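Transferrin (Manduca sexta, PDB 6WB6) binds a single ferric ion per molecule together with a carbonate anion and transports iron. Local coordinates at residues N103-L108 against M132-F137; S113-V118 against T157-S162; V439-K444 against K532-D537; S459-Y464 against S500-V505. One frame throughout, in Å; residues are numbered along the deposited sequence.

Contact 1: N103-L108 against M132-F137; sequences NNLDQL and MKRAVF
Asp106 and Val136 bring the two backbones nearest each other, their CA atoms 6.2 Å apart, where a short 3-10 turn (105-108) meets a type I beta turn running from Arg134 to Phe137. An Asx turn starts the first of these: Asn104 OD1 accepts the backbone N of Asp106 at 2.8 Å, in the carbonyl plane and on a lone pair. Both segments are surface loops of the N-terminal transferrin-like domain, one leading into strand 112-114, the other following helix 121-131. Arg134 reaches across with its chain bent at chi3 (82°), which swings the guanidinium over the start of the 3-10 turn. There Arg134 NE gives a nearly straight salt-bridge hydrogen bond to Asp106 OD1, 2.6 Å long with 175° at the hydrogen. The oxygen lies in the guanidinium plane, yet the carboxylate is turned 73° from that plane, so the bridge runs through one oxygen and is not a two-pronged pair. Farther along, Arg134 NH2 makes only a weak bond to Asn104 OD1 at 3.3 Å, whose oxygen is thus used twice. Leu105 CB covers one guanidinium face, 3.7 Å from Arg134 CZ; Leu105 itself leans on Leu252 of strand 249-252. With an alanine at Arg134, the carboxylate of Asp106 would probably be left without its charged mate and the space over Leu105 CB would open. Val136 flanks the bridge from the beta turn while also touching Phe158, and its CG1 rests 3.5 Å from Asp106 OD1.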
loop_
_atom_site.group_PDB
_atom_site.type_symbol
_atom_site.label_atom_id
_atom_site.label_comp_id
_atom_site.label_asym_id
_atom_site.label_seq_id
_atom_site.Cartn_x
_atom_site.Cartn_y
_atom_site.Cartn_z
ATOM N N ASN A 103 -31.088 -11.509 -23.273
ATOM C CA ASN A 103 -32.128 -12.001 -22.382
ATOM C C ASN A 103 -31.539 -12.843 -21.253
ATOM O O ASN A 103 -32.293 -13.520 -20.546
ATOM C CB ASN A 103 -33.180 -12.805 -23.170
ATOM C CG ASN A 103 -33.778 -12.014 -24.335
ATOM O OD1 ASN A 103 -33.367 -12.176 -25.490
ATOM N ND2 ASN A 103 -34.748 -11.147 -24.034
ATOM N N ASN A 104 -30.225 -12.776 -21.034
ATOM C CA ASN A 104 -29.525 -13.582 -20.041
ATOM C C ASN A 104 -28.147 -12.964 -19.816
ATOM O O ASN A 104 -27.519 -12.504 -20.767
ATOM C CB ASN A 104 -29.396 -15.038 -20.520
ATOM C CG ASN A 104 -28.886 -15.987 -19.427
ATOM O OD1 ASN A 104 -27.738 -15.889 -18.980
ATOM N ND2 ASN A 104 -29.736 -16.932 -19.024
ATOM N N LEU A 105 -27.665 -12.969 -18.566
ATOM C CA LEU A 105 -26.369 -12.327 -18.336
ATOM C C LEU A 105 -25.215 -13.099 -18.955
ATOM O O LEU A 105 -24.122 -12.540 -19.080
ATOM C CB LEU A 105 -26.081 -12.119 -16.845
ATOM C CG LEU A 105 -27.104 -11.336 -16.026
ATOM C CD1 LEU A 105 -26.550 -11.190 -14.631
ATOM C CD2 LEU A 105 -27.397 -9.990 -16.630
ATOM N N ASP A 106 -25.426 -14.358 -19.352
ATOM C CA ASP A 106 -24.403 -15.055 -20.117
ATOM C C ASP A 106 -24.082 -14.311 -21.405
ATOM O O ASP A 106 -22.964 -14.403 -21.919
ATOM C CB ASP A 106 -24.862 -16.474 -20.437
ATOM C CG ASP A 106 -24.829 -17.377 -19.235
ATOM O OD1 ASP A 106 -24.465 -16.892 -18.149
ATOM O OD2 ASP A 106 -25.163 -18.574 -19.372
ATOM N N GLN A 107 -25.038 -13.578 -21.932
ATOM C CA GLN A 107 -24.885 -12.867 -23.185
ATOM C C GLN A 107 -24.140 -11.557 -23.034
ATOM O O GLN A 107 -24.019 -10.811 -24.010
ATOM C CB GLN A 107 -26.264 -12.652 -23.795
ATOM C CG GLN A 107 -26.869 -13.987 -24.270
ATOM C CD GLN A 107 -28.369 -13.965 -24.320
ATOM O OE1 GLN A 107 -28.976 -12.926 -24.543
ATOM N NE2 GLN A 107 -28.984 -15.119 -24.101
ATOM N N LEU A 108 -23.624 -11.259 -21.841
ATOM C CA LEU A 108 -22.682 -10.156 -21.733
ATOM C C LEU A 108 -21.368 -10.513 -22.398
ATOM O O LEU A 108 -20.570 -9.617 -22.699
ATOM C CB LEU A 108 -22.460 -9.770 -20.265
ATOM C CG LEU A 108 -23.664 -9.053 -19.615
ATOM C CD1 LEU A 108 -23.401 -8.756 -18.151
ATOM C CD2 LEU A 108 -24.039 -7.761 -20.378
ATOM N N MET A 132 -18.383 -14.256 -12.289
ATOM C CA MET A 132 -17.575 -15.439 -12.048
ATOM C C MET A 132 -18.409 -16.617 -11.582
ATOM O O MET A 132 -17.917 -17.748 -11.592
ATOM C CB MET A 132 -16.495 -15.144 -11.006
ATOM C CG MET A 132 -17.015 -14.962 -9.580
ATOM S SD MET A 132 -15.653 -14.811 -8.429
ATOM C CE MET A 132 -15.137 -16.525 -8.456
ATOM N N LYS A 133 -19.631 -16.372 -11.122
ATOM C CA LYS A 133 -20.538 -17.457 -10.816
ATOM C C LYS A 133 -21.123 -18.103 -12.060
ATOM O O LYS A 133 -21.978 -18.984 -11.935
ATOM C CB LYS A 133 -21.697 -16.950 -9.958
ATOM C CG LYS A 133 -21.307 -16.199 -8.711
ATOM C CD LYS A 133 -22.533 -15.963 -7.900
ATOM C CE LYS A 133 -22.240 -15.053 -6.743
ATOM N NZ LYS A 133 -23.398 -14.171 -6.522
ATOM N N ARG A 134 -20.740 -17.661 -13.251
ATOM C CA ARG A 134 -21.388 -18.099 -14.477
ATOM C C ARG A 134 -20.403 -18.933 -15.271
ATOM O O ARG A 134 -19.262 -18.513 -15.495
ATOM C CB ARG A 134 -21.882 -16.912 -15.297
ATOM C CG ARG A 134 -22.669 -15.932 -14.485
ATOM C CD ARG A 134 -23.368 -14.963 -15.375
ATOM N NE ARG A 134 -24.603 -15.527 -15.895
ATOM C CZ ARG A 134 -25.773 -15.453 -15.272
ATOM N NH1 ARG A 134 -25.850 -14.854 -14.093
ATOM N NH2 ARG A 134 -26.863 -15.993 -15.823
ATOM N N ALA A 135 -20.851 -20.114 -15.694
ATOM C CA ALA A 135 -19.956 -21.027 -16.394
ATOM C C ALA A 135 -19.333 -20.382 -17.626
ATOM O O ALA A 135 -18.205 -20.723 -18.005
ATOM C CB ALA A 135 -20.717 -22.293 -16.786
ATOM N N VAL A 136 -20.047 -19.459 -18.271
ATOM C CA VAL A 136 -19.533 -18.864 -19.493
ATOM C C VAL A 136 -18.320 -17.980 -19.202
ATOM O O VAL A 136 -17.469 -17.770 -20.082
ATOM C CB VAL A 136 -20.697 -18.121 -20.181
ATOM C CG1 VAL A 136 -21.154 -16.979 -19.338
ATOM C CG2 VAL A 136 -20.313 -17.639 -21.567
ATOM N N PHE A 137 -18.184 -17.509 -17.974
ATOM C CA PHE A 137 -17.105 -16.584 -17.614
ATOM C C PHE A 137 -15.785 -17.336 -17.463
ATOM O O PHE A 137 -15.744 -18.377 -16.808
ATOM C CB PHE A 137 -17.429 -15.854 -16.298
ATOM C CG PHE A 137 -16.605 -14.626 -16.089
ATOM C CD1 PHE A 137 -16.904 -13.447 -16.787
ATOM C CD2 PHE A 137 -15.523 -14.648 -15.232
ATOM C CE1 PHE A 137 -16.128 -12.322 -16.630
ATOM C CE2 PHE A 137 -14.737 -13.525 -15.059
ATOM C CZ PHE A 137 -15.042 -12.349 -15.766
#

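Contact 2: S113-V118 against T157-S162; sequences SCHTGV and TFFAKS. With CO3 (carbonate ion), chain G.
Ser113 OG sits between two groups, 2.6 Å from Ser162 OG across the contact and hydrogen-bonded to His115 NE2 at 2.9 Å. These residues lie where strand 112-114 runs parallel to strand 161-163, an edge of the mixed sheet of the transferrin fold, loosely bonded here, whose strand 112-114 leads into the carbonate-binding loop. The backbone joins them as well: Ser113 N donates to Lys161 O at 2.8 Å. With chi1 at 64°, Ser113 OG lies between its own backbone N and carbonyl carbon, where it faces both Ser162 and His115. Ser113 CB is laid over the middle of the Phe159 ring, a CH-pi contact 3.6 Å from the centroid. Phe158 CD2 lies over the opposite face, toward its rim. His115 turns an edge toward the face of Phe159 in an offset edge-to-face pair, planes 63° apart. The imidazole is held at both nitrogens, since ND1 bonds to Gly123 O; because Gly123 N binds the carbonate, His115 is probably a second-shell residue to the anion, with Ser113 behind it. Arg120 NE and Val122 N also hold the carbonate, and from this segment Thr116 adds its hydroxyl, Thr116 OG1 donating to carbonate O2 at 2.8 Å.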
loop_
_atom_site.group_PDB
_atom_site.type_symbol
_atom_site.label_atom_id
_atom_site.label_comp_id
_atom_site.label_asym_id
_atom_site.label_seq_id
_atom_site.Cartn_x
_atom_site.Cartn_y
_atom_site.Cartn_z
ATOM N N SER A 113 -17.489 -3.414 -23.171
ATOM C CA SER A 113 -17.896 -3.125 -21.798
ATOM C C SER A 113 -17.273 -1.835 -21.289
ATOM O O SER A 113 -16.109 -1.549 -21.562
ATOM C CB SER A 113 -17.489 -4.267 -20.859
ATOM O OG SER A 113 -16.083 -4.406 -20.781
ATOM N N CYS A 114 -18.062 -1.067 -20.533
ATOM C CA CYS A 114 -17.660 0.236 -20.027
ATOM C C CYS A 114 -17.651 0.200 -18.510
ATOM O O CYS A 114 -18.702 0.050 -17.876
ATOM C CB CYS A 114 -18.601 1.337 -20.520
ATOM S SG CYS A 114 -18.798 1.439 -22.293
ATOM N N HIS A 115 -16.475 0.392 -17.934
ATOM C CA HIS A 115 -16.246 0.200 -16.519
ATOM C C HIS A 115 -15.834 1.525 -15.911
ATOM O O HIS A 115 -15.243 2.380 -16.577
ATOM C CB HIS A 115 -15.137 -0.847 -16.261
ATOM C CG HIS A 115 -15.473 -2.219 -16.774
ATOM N ND1 HIS A 115 -15.976 -3.216 -15.967
ATOM C CD2 HIS A 115 -15.408 -2.744 -18.018
ATOM C CE1 HIS A 115 -16.227 -4.290 -16.692
ATOM N NE2 HIS A 115 -15.867 -4.039 -17.936
ATOM N N THR A 116 -16.122 1.678 -14.627
ATOM C CA THR A 116 -15.662 2.868 -13.921
ATOM C C THR A 116 -14.149 2.901 -13.870
ATOM O O THR A 116 -13.516 3.895 -14.239
ATOM C CB THR A 116 -16.240 2.889 -12.515
ATOM O OG1 THR A 116 -15.787 1.734 -11.798
ATOM C CG2 THR A 116 -17.721 2.889 -12.589
ATOM N N GLY A 117 -13.554 1.809 -13.414
ATOM C CA GLY A 117 -12.118 1.717 -13.327
ATOM C C GLY A 117 -11.748 0.526 -12.480
ATOM O O GLY A 117 -12.586 -0.071 -11.806
ATOM N N VAL A 118 -10.459 0.201 -12.501
ATOM C CA VAL A 118 -10.002 -1.006 -11.825
ATOM C C VAL A 118 -10.199 -0.889 -10.318
ATOM O O VAL A 118 -10.036 0.182 -9.716
ATOM C CB VAL A 118 -8.532 -1.310 -12.158
ATOM C CG1 VAL A 118 -7.587 -0.323 -11.504
ATOM C CG2 VAL A 118 -8.201 -2.750 -11.733
ATOM N N THR A 157 -10.742 -11.640 -22.101
ATOM C CA THR A 157 -11.220 -12.799 -22.842
ATOM C C THR A 157 -12.744 -12.890 -22.905
ATOM O O THR A 157 -13.276 -13.520 -23.823
ATOM C CB THR A 157 -10.652 -14.066 -22.180
ATOM O OG1 THR A 157 -9.267 -14.174 -22.517
ATOM C CG2 THR A 157 -11.398 -15.321 -22.594
ATOM N N PHE A 158 -13.460 -12.294 -21.956
ATOM C CA PHE A 158 -14.918 -12.392 -21.943
ATOM C C PHE A 158 -15.540 -11.251 -22.738
ATOM O O PHE A 158 -16.433 -11.461 -23.562
ATOM C CB PHE A 158 -15.410 -12.375 -20.494
ATOM C CG PHE A 158 -16.901 -12.618 -20.314
ATOM C CD1 PHE A 158 -17.455 -13.880 -20.466
ATOM C CD2 PHE A 158 -17.729 -11.600 -19.911
ATOM C CE1 PHE A 158 -18.801 -14.100 -20.249
ATOM C CE2 PHE A 158 -19.083 -11.825 -19.685
ATOM C CZ PHE A 158 -19.612 -13.066 -19.857
ATOM N N PHE A 159 -15.087 -10.038 -22.485
ATOM C CA PHE A 159 -15.538 -8.888 -23.236
ATOM C C PHE A 159 -14.666 -8.732 -24.474
ATOM O O PHE A 159 -13.494 -9.118 -24.485
ATOM C CB PHE A 159 -15.509 -7.634 -22.351
ATOM C CG PHE A 159 -16.434 -7.727 -21.137
ATOM C CD1 PHE A 159 -17.798 -7.927 -21.303
ATOM C CD2 PHE A 159 -15.943 -7.613 -19.856
ATOM C CE1 PHE A 159 -18.658 -8.019 -20.202
ATOM C CE2 PHE A 159 -16.790 -7.699 -18.754
ATOM C CZ PHE A 159 -18.153 -7.890 -18.931
ATOM N N ALA A 160 -15.284 -8.251 -25.548
ATOM C CA ALA A 160 -14.552 -7.975 -26.778
ATOM C C ALA A 160 -13.570 -6.846 -26.565
ATOM O O ALA A 160 -12.402 -6.932 -26.950
ATOM C CB ALA A 160 -15.534 -7.605 -27.896
ATOM N N LYS A 161 -14.051 -5.758 -25.989
ATOM C CA LYS A 161 -13.240 -4.616 -25.643
ATOM C C LYS A 161 -13.808 -4.061 -24.351
ATOM O O LYS A 161 -14.965 -4.322 -24.005
ATOM C CB LYS A 161 -13.267 -3.537 -26.735
ATOM C CG LYS A 161 -12.817 -3.967 -28.091
ATOM C CD LYS A 161 -12.738 -2.753 -29.034
ATOM C CE LYS A 161 -11.929 -3.079 -30.276
ATOM N NZ LYS A 161 -12.147 -2.058 -31.325
ATOM N N SER A 162 -12.992 -3.304 -23.633
ATOM C CA SER A 162 -13.486 -2.658 -22.427
ATOM C C SER A 162 -12.787 -1.320 -22.256
ATOM O O SER A 162 -11.904 -0.947 -23.037
ATOM C CB SER A 162 -13.285 -3.538 -21.207
ATOM O OG SER A 162 -13.642 -4.894 -21.472
HETATM C C CO3 G . -17.268 2.228 -8.285
HETATM O O1 CO3 G . -16.498 3.270 -8.198
HETATM O O2 CO3 G . -17.101 1.474 -9.310
HETATM O O3 CO3 G . -18.166 1.908 -7.403
#

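Contact 3: V439-K444 against K532-D537; sequences VAVVKK and KCLEED
Helix 530-535 lies against one face of strand 437-443, and Leu534 and Lys443 are the side chains that carry the contact. From the helix Leu534 points at the strand, with CG anti to its nitrogen (chi1 -158°), and lowers CD2 onto Val441. There Leu534 CD2 is 3.8 Å from Val441 CG1 and 3.5 Å from Val441 O, the two side chains meeting at a slant. Leu534 CD2 also lies near the strand backbone farther on, 4.2 Å from Val442 CA. Strand 437-443 is the long member of the mixed sheet in the C-terminal transferrin-like domain, pairing antiparallel with strands 542-545 and 557-560; Tyr557 of the latter also touches Lys443, Leu534 and Glu535. Two residues beyond Val441, on the same face, Lys443 stretches out fully beyond CG to the C-terminal end of the helix. Lys443 CE passes 3.4 Å from Leu534 O, and the amine then finds two oxygens. Lys443 NZ donates to Glu535 O at 2.8 Å, from above the carbonyl plane, and forms a salt bridge with Asp537 OD1, also at 2.8 Å, coming from the syn side but 32° out of the carboxylate plane. Asp537 OD2 stays farther off, so one carboxylate oxygen does the work. The positive charge at a helix C-terminus probably eases the partial negative charge of the carbonyls there. Asp537 is two residues past the helix end, and its backbone N is hydrogen-bonded to Leu534 O at 2.9 Å.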
loop_
_atom_site.group_PDB
_atom_site.type_symbol
_atom_site.label_atom_id
_atom_site.label_comp_id
_atom_site.label_asym_id
_atom_site.label_seq_id
_atom_site.Cartn_x
_atom_site.Cartn_y
_atom_site.Cartn_z
ATOM N N VAL A 439 27.159 7.357 0.509
ATOM C CA VAL A 439 27.640 8.542 -0.183
ATOM C C VAL A 439 29.006 8.910 0.358
ATOM O O VAL A 439 29.519 8.296 1.297
ATOM C CB VAL A 439 26.678 9.739 -0.078
ATOM C CG1 VAL A 439 25.282 9.300 -0.458
ATOM C CG2 VAL A 439 26.696 10.357 1.315
ATOM N N ALA A 440 29.612 9.887 -0.314
ATOM C CA ALA A 440 30.938 10.407 -0.006
ATOM C C ALA A 440 30.791 11.899 0.230
ATOM O O ALA A 440 30.557 12.655 -0.722
ATOM C CB ALA A 440 31.918 10.143 -1.141
ATOM N N VAL A 441 30.932 12.313 1.489
ATOM C CA VAL A 441 30.719 13.697 1.892
ATOM C C VAL A 441 32.069 14.402 1.902
ATOM O O VAL A 441 33.046 13.878 2.464
ATOM C CB VAL A 441 30.048 13.763 3.276
ATOM C CG1 VAL A 441 29.744 15.190 3.668
ATOM C CG2 VAL A 441 28.781 12.908 3.301
ATOM N N VAL A 442 32.128 15.571 1.253
ATOM C CA VAL A 442 33.318 16.416 1.204
ATOM C C VAL A 442 32.930 17.834 1.620
ATOM O O VAL A 442 31.770 18.226 1.539
ATOM C CB VAL A 442 33.976 16.433 -0.194
ATOM C CG1 VAL A 442 34.708 15.111 -0.450
ATOM C CG2 VAL A 442 32.938 16.710 -1.320
ATOM N N LYS A 443 33.916 18.595 2.102
ATOM C CA LYS A 443 33.704 20.017 2.330
ATOM C C LYS A 443 33.586 20.744 0.999
ATOM O O LYS A 443 34.197 20.358 0.001
ATOM C CB LYS A 443 34.847 20.620 3.136
ATOM C CG LYS A 443 34.903 20.144 4.573
ATOM C CD LYS A 443 35.667 21.099 5.461
ATOM C CE LYS A 443 35.659 20.582 6.892
ATOM N NZ LYS A 443 36.481 21.364 7.848
ATOM N N LYS A 444 32.787 21.803 0.977
ATOM C CA LYS A 444 32.676 22.562 -0.252
ATOM C C LYS A 444 34.034 23.133 -0.616
ATOM O O LYS A 444 34.786 23.583 0.248
ATOM C CB LYS A 444 31.646 23.682 -0.115
ATOM C CG LYS A 444 30.216 23.183 -0.201
ATOM C CD LYS A 444 29.254 24.271 -0.605
ATOM C CE LYS A 444 27.820 23.848 -0.304
ATOM N NZ LYS A 444 26.821 24.811 -0.834
ATOM N N LYS A 532 32.304 14.633 12.806
ATOM C CA LYS A 532 33.359 15.337 13.543
ATOM C C LYS A 532 34.703 15.154 12.866
ATOM O O LYS A 532 35.517 16.084 12.817
ATOM C CB LYS A 532 33.453 14.844 14.985
ATOM C CG LYS A 532 33.841 15.921 15.990
ATOM C CD LYS A 532 32.743 16.970 16.111
ATOM C CE LYS A 532 33.081 18.025 17.152
ATOM N NZ LYS A 532 32.144 19.180 17.060
ATOM N N CYS A 533 34.945 13.951 12.343
ATOM C CA CYS A 533 36.208 13.649 11.690
ATOM C C CYS A 533 36.371 14.491 10.428
ATOM O O CYS A 533 37.461 15.011 10.158
ATOM C CB CYS A 533 36.254 12.141 11.420
ATOM S SG CYS A 533 37.606 11.500 10.437
ATOM N N LEU A 534 35.287 14.696 9.677
ATOM C CA LEU A 534 35.377 15.555 8.497
ATOM C C LEU A 534 35.561 17.010 8.900
ATOM O O LEU A 534 36.491 17.676 8.434
ATOM C CB LEU A 534 34.135 15.404 7.613
ATOM C CG LEU A 534 34.351 15.827 6.149
ATOM C CD1 LEU A 534 35.407 14.937 5.437
ATOM C CD2 LEU A 534 33.056 15.792 5.375
ATOM N N GLU A 535 34.669 17.521 9.755
ATOM C CA GLU A 535 34.762 18.874 10.294
ATOM C C GLU A 535 36.174 19.240 10.751
ATOM O O GLU A 535 36.638 20.344 10.448
ATOM C CB GLU A 535 33.775 19.046 11.459
ATOM C CG GLU A 535 33.884 20.395 12.162
ATOM C CD GLU A 535 32.882 20.564 13.308
ATOM O OE1 GLU A 535 32.810 21.669 13.872
ATOM O OE2 GLU A 535 32.169 19.597 13.641
ATOM N N GLU A 536 36.866 18.338 11.472
ATOM C CA GLU A 536 38.199 18.611 12.029
ATOM C C GLU A 536 39.347 18.284 11.067
ATOM O O GLU A 536 40.503 18.183 11.505
ATOM C CB GLU A 536 38.406 17.831 13.336
ATOM C CG GLU A 536 37.531 18.308 14.507
ATOM C CD GLU A 536 37.726 17.476 15.765
ATOM O OE1 GLU A 536 38.506 16.504 15.726
ATOM O OE2 GLU A 536 37.114 17.808 16.803
ATOM N N ASP A 537 39.048 18.093 9.784
ATOM C CA ASP A 537 40.036 17.806 8.740
ATOM C C ASP A 537 40.925 16.613 9.098
ATOM O O ASP A 537 42.049 16.477 8.594
ATOM C CB ASP A 537 40.872 19.047 8.435
ATOM C CG ASP A 537 40.031 20.179 7.860
ATOM O OD1 ASP A 537 38.879 19.919 7.463
ATOM O OD2 ASP A 537 40.514 21.322 7.802
#

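Contact 4: S459-Y464 against S500-V505; sequences SCHSSY and SCLPGV
Ser459 and Ser500 face each other across a parallel strand pair, their OG atoms hydrogen-bonded at 2.7 Å. They differ in rotation: chi1 of 51° tucks Ser459 OG between its own nitrogen and carbonyl carbon, whereas Ser500 OG stands beside its nitrogen, opposite the carbonyl carbon, at -62°. Ser459 OG also bonds to His461 NE2 at 3.1 Å, from the ring edge and in its plane. With ND1 bound to Gly469 O, the imidazole is fixed in rotation by a partner on each nitrogen. Backbone bonds knit the strands, Cys501 N to Ser459 O at 3.0 Å and His461 N to Cys501 O at 2.9 Å. Leu502 fills the space where the chains bend away from the sheet. Its CG stands opposite the backbone N, and chi2 of 63° turns the two methyls to different neighbours: Leu502 CD1 comes 3.4 Å from His461 CB and also touches Ser462 O, while Leu502 CD2 meets the rim of the Tyr464 ring in its plane, 3.9 Å from Tyr464 CD2. An alanine at Leu502 would probably open a gap between His461 and Tyr464 and leave the tyrosine ring freer to shift. Farther on, Tyr464 N donates to Pro503 O at 2.9 Å, fastening the loop onto the type II turn of Leu502-Val505, in which Gly504 takes the position with positive phi. Disulfides tie Cys460 to Cys533 and Cys501 to Cys524. Strand 458-461, helices 467-479 and 488-495, and the parallel neighbour 499-501 together form a beta-alpha-beta crossover of the transferrin fold.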
loop_
_atom_site.group_PDB
_atom_site.type_symbol
_atom_site.label_atom_id
_atom_site.label_comp_id
_atom_site.label_asym_id
_atom_site.label_seq_id
_atom_site.Cartn_x
_atom_site.Cartn_y
_atom_site.Cartn_z
ATOM N N SER A 459 40.577 9.536 5.218
ATOM C CA SER A 459 39.143 9.314 5.100
ATOM C C SER A 459 38.501 9.079 6.457
ATOM O O SER A 459 39.122 8.561 7.385
ATOM C CB SER A 459 38.823 8.132 4.190
ATOM O OG SER A 459 39.569 7.000 4.581
ATOM N N CYS A 460 37.236 9.460 6.538
ATOM C CA CYS A 460 36.391 9.245 7.700
ATOM C C CYS A 460 35.297 8.296 7.263
ATOM O O CYS A 460 34.821 8.387 6.129
ATOM C CB CYS A 460 35.777 10.559 8.205
ATOM S SG CYS A 460 36.945 11.871 8.545
ATOM N N HIS A 461 34.906 7.379 8.139
ATOM C CA HIS A 461 33.919 6.377 7.774
ATOM C C HIS A 461 32.883 6.236 8.874
ATOM O O HIS A 461 33.181 6.431 10.049
ATOM C CB HIS A 461 34.536 4.979 7.549
ATOM C CG HIS A 461 35.534 4.897 6.436
ATOM N ND1 HIS A 461 35.391 4.018 5.384
ATOM C CD2 HIS A 461 36.723 5.518 6.248
ATOM C CE1 HIS A 461 36.435 4.121 4.581
ATOM N NE2 HIS A 461 37.258 5.024 5.081
ATOM N N SER A 462 31.669 5.870 8.475
ATOM C CA SER A 462 30.795 5.158 9.379
ATOM C C SER A 462 31.475 3.868 9.831
ATOM O O SER A 462 32.504 3.448 9.292
ATOM C CB SER A 462 29.475 4.812 8.711
ATOM O OG SER A 462 28.710 5.960 8.514
ATOM N N SER A 463 30.849 3.213 10.803
ATOM C CA SER A 463 31.454 2.063 11.449
ATOM C C SER A 463 31.706 0.927 10.462
ATOM O O SER A 463 30.888 0.639 9.588
ATOM C CB SER A 463 30.552 1.572 12.584
ATOM O OG SER A 463 30.993 0.304 13.039
ATOM N N TYR A 464 32.847 0.272 10.628
ATOM C CA TYR A 464 33.224 -0.909 9.864
ATOM C C TYR A 464 32.075 -1.903 9.689
ATOM O O TYR A 464 32.061 -2.686 8.732
ATOM C CB TYR A 464 34.409 -1.598 10.553
ATOM C CG TYR A 464 34.864 -2.884 9.898
ATOM C CD1 TYR A 464 34.278 -4.089 10.228
ATOM C CD2 TYR A 464 35.892 -2.894 8.966
ATOM C CE1 TYR A 464 34.697 -5.279 9.645
ATOM C CE2 TYR A 464 36.306 -4.083 8.364
ATOM C CZ TYR A 464 35.703 -5.263 8.719
ATOM O OH TYR A 464 36.103 -6.444 8.151
ATOM N N SER A 500 42.988 7.038 8.479
ATOM C CA SER A 500 41.542 6.914 8.382
ATOM C C SER A 500 40.939 6.622 9.751
ATOM O O SER A 500 41.597 6.108 10.660
ATOM C CB SER A 500 41.153 5.808 7.398
ATOM O OG SER A 500 41.624 6.094 6.094
ATOM N N CYS A 501 39.659 6.938 9.871
ATOM C CA CYS A 501 38.857 6.557 11.027
ATOM C C CYS A 501 37.742 5.659 10.525
ATOM O O CYS A 501 36.778 6.140 9.918
ATOM C CB CYS A 501 38.271 7.755 11.763
ATOM S SG CYS A 501 37.337 7.148 13.217
ATOM N N LEU A 502 37.882 4.359 10.786
ATOM C CA LEU A 502 36.897 3.346 10.422
ATOM C C LEU A 502 36.575 2.596 11.712
ATOM O O LEU A 502 37.164 1.540 12.007
ATOM C CB LEU A 502 37.439 2.449 9.314
ATOM C CG LEU A 502 36.576 1.293 8.788
ATOM C CD1 LEU A 502 35.282 1.747 8.129
ATOM C CD2 LEU A 502 37.399 0.474 7.804
ATOM N N PRO A 503 35.650 3.117 12.512
ATOM C CA PRO A 503 35.418 2.563 13.853
ATOM C C PRO A 503 35.197 1.058 13.847
ATOM O O PRO A 503 34.387 0.527 13.086
ATOM C CB PRO A 503 34.166 3.307 14.335
ATOM C CG PRO A 503 34.157 4.587 13.564
ATOM C CD PRO A 503 34.840 4.324 12.246
ATOM N N GLY A 504 35.917 0.367 14.721
ATOM C CA GLY A 504 35.754 -1.060 14.849
ATOM C C GLY A 504 36.627 -1.886 13.941
ATOM O O GLY A 504 36.574 -3.121 14.016
ATOM N N VAL A 505 37.445 -1.262 13.093
ATOM C CA VAL A 505 38.301 -2.029 12.203
ATOM C C VAL A 505 39.259 -2.915 12.994
ATOM O O VAL A 505 39.832 -3.854 12.431
ATOM C CB VAL A 505 39.053 -1.079 11.239
ATOM C CG1 VAL A 505 39.865 -0.068 12.019
ATOM C CG2 VAL A 505 39.946 -1.877 10.245
#

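From the N terminus, contact 1 closes the loop spanning strand 112-114 and helix 121-131, while contact 2 opens within that loop and closes beyond it, at the end of helix 147-158 and the start of strand 161-163. The two therefore cross, and they touch where Phe158 meets Phe137 and Val136. Past the link into the second transferrin-like domain, contact 3 closes a long loop between strand 437-443 and helix 530-535, and contact 4 opens and closes within it. The Cys460-Cys533 disulfide joins those two directly. Contacts 2 and 4 pair corresponding parallel strands of the two sheets. Contacts 1 and 2 lie on the opposite side of the chain's centre from contacts 3 and 4.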